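Local structure of protein of unknown function with a Fic domain (3CUC) at residues Tyr38-Leu43 with Asn199-Arg204; Leu81-Gln86 with Arg101-Thr106. The protein is of unknown function but carries a Fic domain, which places it in the largely helical Fic/DOC family. All coordinates share one frame; numbering follows the deposited sequence.

In the fold
Contact 1 and contact 2 illustrate how a mostly helical domain is assembled from helix pairs around helix 199-213, which is part of contact 1 and packs on contact 2. Along the chain the order is 38-43, 81-86, 101-106, 199-204, so contact 1 joins the outer pair and contact 2 the inner one. Their centres lie about 13 Å apart. I202 bridges the two, its CD1 packing at 3.7 Å from L103 CB. Helix 68-89, which carries segment 81-86, meets contact 1 through E73 and H77. Helix 199-213, which begins within the Fic signature, is thus bordered by helix 22-42 and by the hairpin of helices 68-89 and 97-107.

Contact 1: Tyr38-Leu43 with Asn199-Arg204; sequences YNSNHL and NGRIAR
S40 and R201 mark the closest backbone approach, CA to CA 6.1 Å, where segments 38-42 and 199-204 run roughly antiparallel at 146° with their axes 9.7 Å apart. S40 is the pivot of the contact. With its hydroxyl anti to the backbone N (chi1 -173°), OG faces the second helix and accepts a nearly straight hydrogen bond from R204 NE, 3.0 Å long and close to the guanidinium plane. The carbonyl O of the same serine receives a second, weak bond from R204 NH2, again 3.0 Å. R204 is bent midway along its chain, which folds its guanidinium back over its own helix: G200 O lies over the centre of one face. The L43 methyl CD1 covers the opposite face, 3.6 Å from CZ, so the flat group is sandwiched while its edge bonds to the serine. R201 comes alongside through its aliphatic part, CG lying 3.7 Å from S40 OG, and then carries its guanidinium past N41 to a salt bridge with E73 of helix 68-89. R204 has its strongest partner in E44, the residue after L43, through a salt bridge from NH2, and its NH1 is hydrogen-bonded to the hydroxyl of Y229. Each guanidinium nitrogen of R204 therefore has a named acceptor in a buried setting, which fixes its rotation from several sides. Residues 199-201 close the HPFx(D/E)GN(G/K)R signature of Fic proteins, and R204, three residues after R201, is the second arginine of the extended HPFxxGNGRxxR motif. S40 and E44 fit the S/T-x-x-x-E-G/N pattern of the Fic inhibitory helix, so the chemistry is consistent with an auto-inhibited arrangement in which serine and glutamate together hold that arginine.

Contact 2: Leu81-Gln86 with Arg101-Thr106; sequences LEMIKQ and RELNRT
Selenomethionine M83 reaches across to L103, E102 and T106 and dominates the contact. Its side chain starts beside the backbone N, runs out extended through chi2 and turns only at its last torsion (chi3 57°), which brings the terminal methyl against the facing helix. There CE sits 3.6 Å from L103 CD1, M83 and L103 lying alongside and pointing opposite ways, and 3.9 Å from E102 CG, with M83 roughly perpendicular to the E102 chain. The selenium itself lies beside T106, where OG1 is the nearest atom at 3.3 Å and CB and CG2 follow at 3.9 Å. The T106 hydroxyl is turned back to its own helix: OG1 donates a 2.6 Å hydrogen bond to E102 O, while T106 N reaches that oxygen from the other face of the carbonyl plane. E102 meets M83 with the aliphatic base of its side chain; its carboxylate bends toward R105 and forms a salt bridge along the same helix through a weak hydrogen bond. One residue on, I84 lies deeper, its CG2 meeting L103 CD2 at 3.9 Å, and it also packs on L205 and N208 of helix 199-213. No hydrogen bond joins the two segments, so the interface rests on apolar packing, graded from M83 at the more open side to I84 and L103 within the core. Segments 81-86 and 101-106, at 159° with axes 10.7 Å apart, belong to the successive helices 68-89 and 97-107, which make an antiparallel helical hairpin, part of the mostly helical framework of the Fic fold.

Contact 1: Tyr38-Leu43 with Asn199-Arg204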
# COMPACT_ATOMS: atom_id res chain seq x y z
N TYR A 38 -7.75 3.68 -8.26
CA TYR A 38 -8.15 2.80 -9.34
C TYR A 38 -7.37 1.50 -9.27
O TYR A 38 -7.96 0.43 -9.17
CB TYR A 38 -7.94 3.46 -10.71
CG TYR A 38 -8.21 2.51 -11.85
CD1 TYR A 38 -9.50 2.32 -12.33
CD2 TYR A 38 -7.18 1.77 -12.42
CE1 TYR A 38 -9.75 1.43 -13.37
CE2 TYR A 38 -7.42 0.89 -13.46
CZ TYR A 38 -8.70 0.72 -13.93
OH TYR A 38 -8.93 -0.17 -14.96
N ASN A 39 -6.05 1.61 -9.33
CA ASN A 39 -5.21 0.43 -9.43
C ASN A 39 -5.25 -0.48 -8.21
O ASN A 39 -5.36 -1.70 -8.34
CB ASN A 39 -3.77 0.83 -9.75
CG ASN A 39 -3.58 1.24 -11.20
OD1 ASN A 39 -3.54 0.39 -12.09
ND2 ASN A 39 -3.44 2.54 -11.44
N SER A 40 -5.17 0.10 -7.02
CA SER A 40 -5.10 -0.71 -5.80
C SER A 40 -6.38 -1.53 -5.65
O SER A 40 -6.33 -2.68 -5.23
CB SER A 40 -4.84 0.17 -4.56
OG SER A 40 -4.62 -0.60 -3.39
N ASN A 41 -7.52 -0.95 -6.04
CA ASN A 41 -8.79 -1.67 -6.01
C ASN A 41 -8.97 -2.62 -7.20
O ASN A 41 -9.55 -3.69 -7.07
CB ASN A 41 -9.97 -0.70 -5.95
CG ASN A 41 -10.12 -0.04 -4.59
OD1 ASN A 41 -9.71 1.10 -4.40
ND2 ASN A 41 -10.70 -0.77 -3.64
N HIS A 42 -8.45 -2.23 -8.36
CA HIS A 42 -8.54 -3.09 -9.54
C HIS A 42 -7.75 -4.38 -9.34
O HIS A 42 -8.18 -5.44 -9.79
CB HIS A 42 -8.06 -2.36 -10.79
CG HIS A 42 -8.87 -2.68 -12.01
ND1 HIS A 42 -10.03 -2.00 -12.31
CD2 HIS A 42 -8.70 -3.60 -12.98
CE1 HIS A 42 -10.54 -2.49 -13.43
NE2 HIS A 42 -9.75 -3.46 -13.86
N LEU A 43 -6.60 -4.29 -8.66
CA LEU A 43 -5.80 -5.47 -8.32
C LEU A 43 -6.61 -6.54 -7.57
O LEU A 43 -6.32 -7.73 -7.68
CB LEU A 43 -4.57 -5.06 -7.47
CG LEU A 43 -3.34 -4.48 -8.18
CD1 LEU A 43 -2.49 -3.68 -7.21
CD2 LEU A 43 -2.51 -5.60 -8.81
N ASN A 199 -6.55 -7.19 2.71
CA ASN A 199 -5.14 -7.22 3.10
C ASN A 199 -4.21 -6.72 2.01
O ASN A 199 -3.16 -6.13 2.30
CB ASN A 199 -4.74 -8.63 3.54
CG ASN A 199 -5.41 -9.04 4.85
OD1 ASN A 199 -5.08 -8.52 5.92
ND2 ASN A 199 -6.35 -9.98 4.77
N GLY A 200 -4.59 -6.93 0.75
CA GLY A 200 -3.82 -6.38 -0.36
C GLY A 200 -3.80 -4.87 -0.30
O GLY A 200 -2.76 -4.24 -0.42
N ARG A 201 -4.97 -4.29 -0.10
CA ARG A 201 -5.11 -2.83 -0.08
C ARG A 201 -4.48 -2.20 1.15
O ARG A 201 -3.97 -1.09 1.06
CB ARG A 201 -6.59 -2.45 -0.16
CG ARG A 201 -7.15 -2.56 -1.56
CD ARG A 201 -8.65 -2.55 -1.54
NE ARG A 201 -9.20 -3.87 -1.27
CZ ARG A 201 -10.48 -4.12 -1.05
NH1 ARG A 201 -11.37 -3.14 -1.07
NH2 ARG A 201 -10.88 -5.37 -0.80
N ILE A 202 -4.52 -2.91 2.28
CA ILE A 202 -3.87 -2.42 3.50
C ILE A 202 -2.37 -2.41 3.29
O ILE A 202 -1.72 -1.41 3.58
CB ILE A 202 -4.22 -3.28 4.74
CG1 ILE A 202 -5.72 -3.21 5.05
CG2 ILE A 202 -3.41 -2.80 5.95
CD1 ILE A 202 -6.17 -1.87 5.60
N ALA A 203 -1.82 -3.51 2.78
CA ALA A 203 -0.39 -3.59 2.49
C ALA A 203 0.07 -2.38 1.69
O ALA A 203 1.01 -1.68 2.07
CB ALA A 203 -0.05 -4.87 1.75
N ARG A 204 -0.63 -2.11 0.59
CA ARG A 204 -0.23 -1.04 -0.32
C ARG A 204 -0.45 0.33 0.29
O ARG A 204 0.31 1.26 0.02
CB ARG A 204 -0.96 -1.17 -1.65
CG ARG A 204 -0.44 -2.34 -2.49
CD ARG A 204 -1.08 -2.38 -3.87
NE ARG A 204 -2.50 -2.74 -3.77
CZ ARG A 204 -2.97 -3.99 -3.64
NH1 ARG A 204 -2.16 -5.03 -3.60
NH2 ARG A 204 -4.27 -4.18 -3.56

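Contact 2: Leu81-Gln86 with Arg101-Thr106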
# COMPACT_ATOMS: atom_id res chain seq x y z
N LEU A 81 -6.99 6.47 2.02
CA LEU A 81 -5.79 7.20 1.58
C LEU A 81 -5.63 8.49 2.40
O LEU A 81 -4.56 8.75 2.94
CB LEU A 81 -5.85 7.53 0.08
CG LEU A 81 -4.78 8.47 -0.49
CD1 LEU A 81 -3.39 7.91 -0.23
CD2 LEU A 81 -4.98 8.74 -1.98
N GLU A 82 -6.71 9.25 2.51
CA GLU A 82 -6.70 10.45 3.35
C GLU A 82 -6.24 10.14 4.78
O GLU A 82 -5.46 10.90 5.36
CB GLU A 82 -8.08 11.13 3.36
CG GLU A 82 -8.34 12.02 2.15
CD GLU A 82 -7.21 13.01 1.90
OE1 GLU A 82 -6.73 13.63 2.87
OE2 GLU A 82 -6.80 13.15 0.72
N MSE A 83 -6.71 9.03 5.33
CA MSE A 83 -6.32 8.60 6.67
C MSE A 83 -4.82 8.39 6.77
O MSE A 83 -4.20 8.90 7.69
CB MSE A 83 -7.06 7.33 7.09
CG MSE A 83 -8.47 7.57 7.59
SE MSE A 83 -9.40 5.93 7.88
CE MSE A 83 -8.18 5.06 9.13
N ILE A 84 -4.22 7.64 5.85
CA ILE A 84 -2.79 7.36 5.97
C ILE A 84 -1.96 8.62 5.77
O ILE A 84 -0.91 8.76 6.40
CB ILE A 84 -2.28 6.23 5.03
CG1 ILE A 84 -2.47 6.59 3.56
CG2 ILE A 84 -2.97 4.90 5.36
CD1 ILE A 84 -1.50 5.89 2.64
N LYS A 85 -2.42 9.54 4.93
CA LYS A 85 -1.73 10.81 4.74
C LYS A 85 -1.65 11.56 6.06
O LYS A 85 -0.57 11.98 6.49
CB LYS A 85 -2.43 11.67 3.68
CG LYS A 85 -2.13 11.23 2.25
CD LYS A 85 -3.19 11.69 1.26
CE LYS A 85 -3.04 13.15 0.89
NZ LYS A 85 -4.05 13.54 -0.12
N GLN A 86 -2.79 11.70 6.73
CA GLN A 86 -2.88 12.41 7.99
C GLN A 86 -2.08 11.72 9.09
O GLN A 86 -1.40 12.38 9.88
CB GLN A 86 -4.34 12.53 8.42
CG GLN A 86 -4.54 13.34 9.66
CD GLN A 86 -6.00 13.61 9.92
OE1 GLN A 86 -6.59 13.05 10.83
NE2 GLN A 86 -6.59 14.47 9.10
N ARG A 101 -6.57 -1.45 12.10
CA ARG A 101 -7.91 -2.01 12.24
C ARG A 101 -8.96 -1.01 11.73
O ARG A 101 -9.87 -1.38 11.01
CB ARG A 101 -8.19 -2.39 13.70
CG ARG A 101 -7.26 -3.48 14.25
CD ARG A 101 -7.19 -3.47 15.78
NE ARG A 101 -8.33 -4.19 16.34
CZ ARG A 101 -8.37 -5.50 16.55
NH1 ARG A 101 -7.32 -6.27 16.29
NH2 ARG A 101 -9.47 -6.05 17.05
N GLU A 102 -8.81 0.25 12.11
CA GLU A 102 -9.70 1.31 11.63
C GLU A 102 -9.61 1.46 10.11
O GLU A 102 -10.59 1.80 9.45
CB GLU A 102 -9.36 2.64 12.32
CG GLU A 102 -10.36 3.77 12.04
CD GLU A 102 -11.75 3.48 12.55
OE1 GLU A 102 -11.91 3.29 13.78
OE2 GLU A 102 -12.71 3.43 11.74
N LEU A 103 -8.42 1.21 9.57
CA LEU A 103 -8.19 1.26 8.13
C LEU A 103 -9.01 0.18 7.43
O LEU A 103 -9.66 0.44 6.42
CB LEU A 103 -6.70 1.08 7.83
CG LEU A 103 -6.12 1.76 6.59
CD1 LEU A 103 -6.49 3.25 6.51
CD2 LEU A 103 -4.61 1.60 6.59
N ASN A 104 -8.98 -1.03 7.98
CA ASN A 104 -9.77 -2.14 7.45
C ASN A 104 -11.27 -1.85 7.52
O ASN A 104 -11.99 -1.99 6.53
CB ASN A 104 -9.45 -3.42 8.21
CG ASN A 104 -10.07 -4.65 7.56
OD1 ASN A 104 -11.11 -5.13 8.00
ND2 ASN A 104 -9.44 -5.13 6.49
N ARG A 105 -11.72 -1.43 8.70
CA ARG A 105 -13.10 -1.04 8.91
C ARG A 105 -13.55 -0.00 7.88
O ARG A 105 -14.65 -0.07 7.37
CB ARG A 105 -13.27 -0.48 10.33
CG ARG A 105 -14.70 -0.13 10.76
CD ARG A 105 -14.79 0.27 12.25
NE ARG A 105 -14.27 -0.78 13.15
CZ ARG A 105 -13.12 -0.75 13.84
NH1 ARG A 105 -12.31 0.30 13.78
NH2 ARG A 105 -12.78 -1.78 14.61
N THR A 106 -12.67 0.95 7.57
CA THR A 106 -13.00 2.04 6.65
C THR A 106 -13.14 1.57 5.21
O THR A 106 -14.19 1.77 4.60
CB THR A 106 -11.92 3.14 6.69
OG1 THR A 106 -11.78 3.61 8.03
CG2 THR A 106 -12.30 4.30 5.79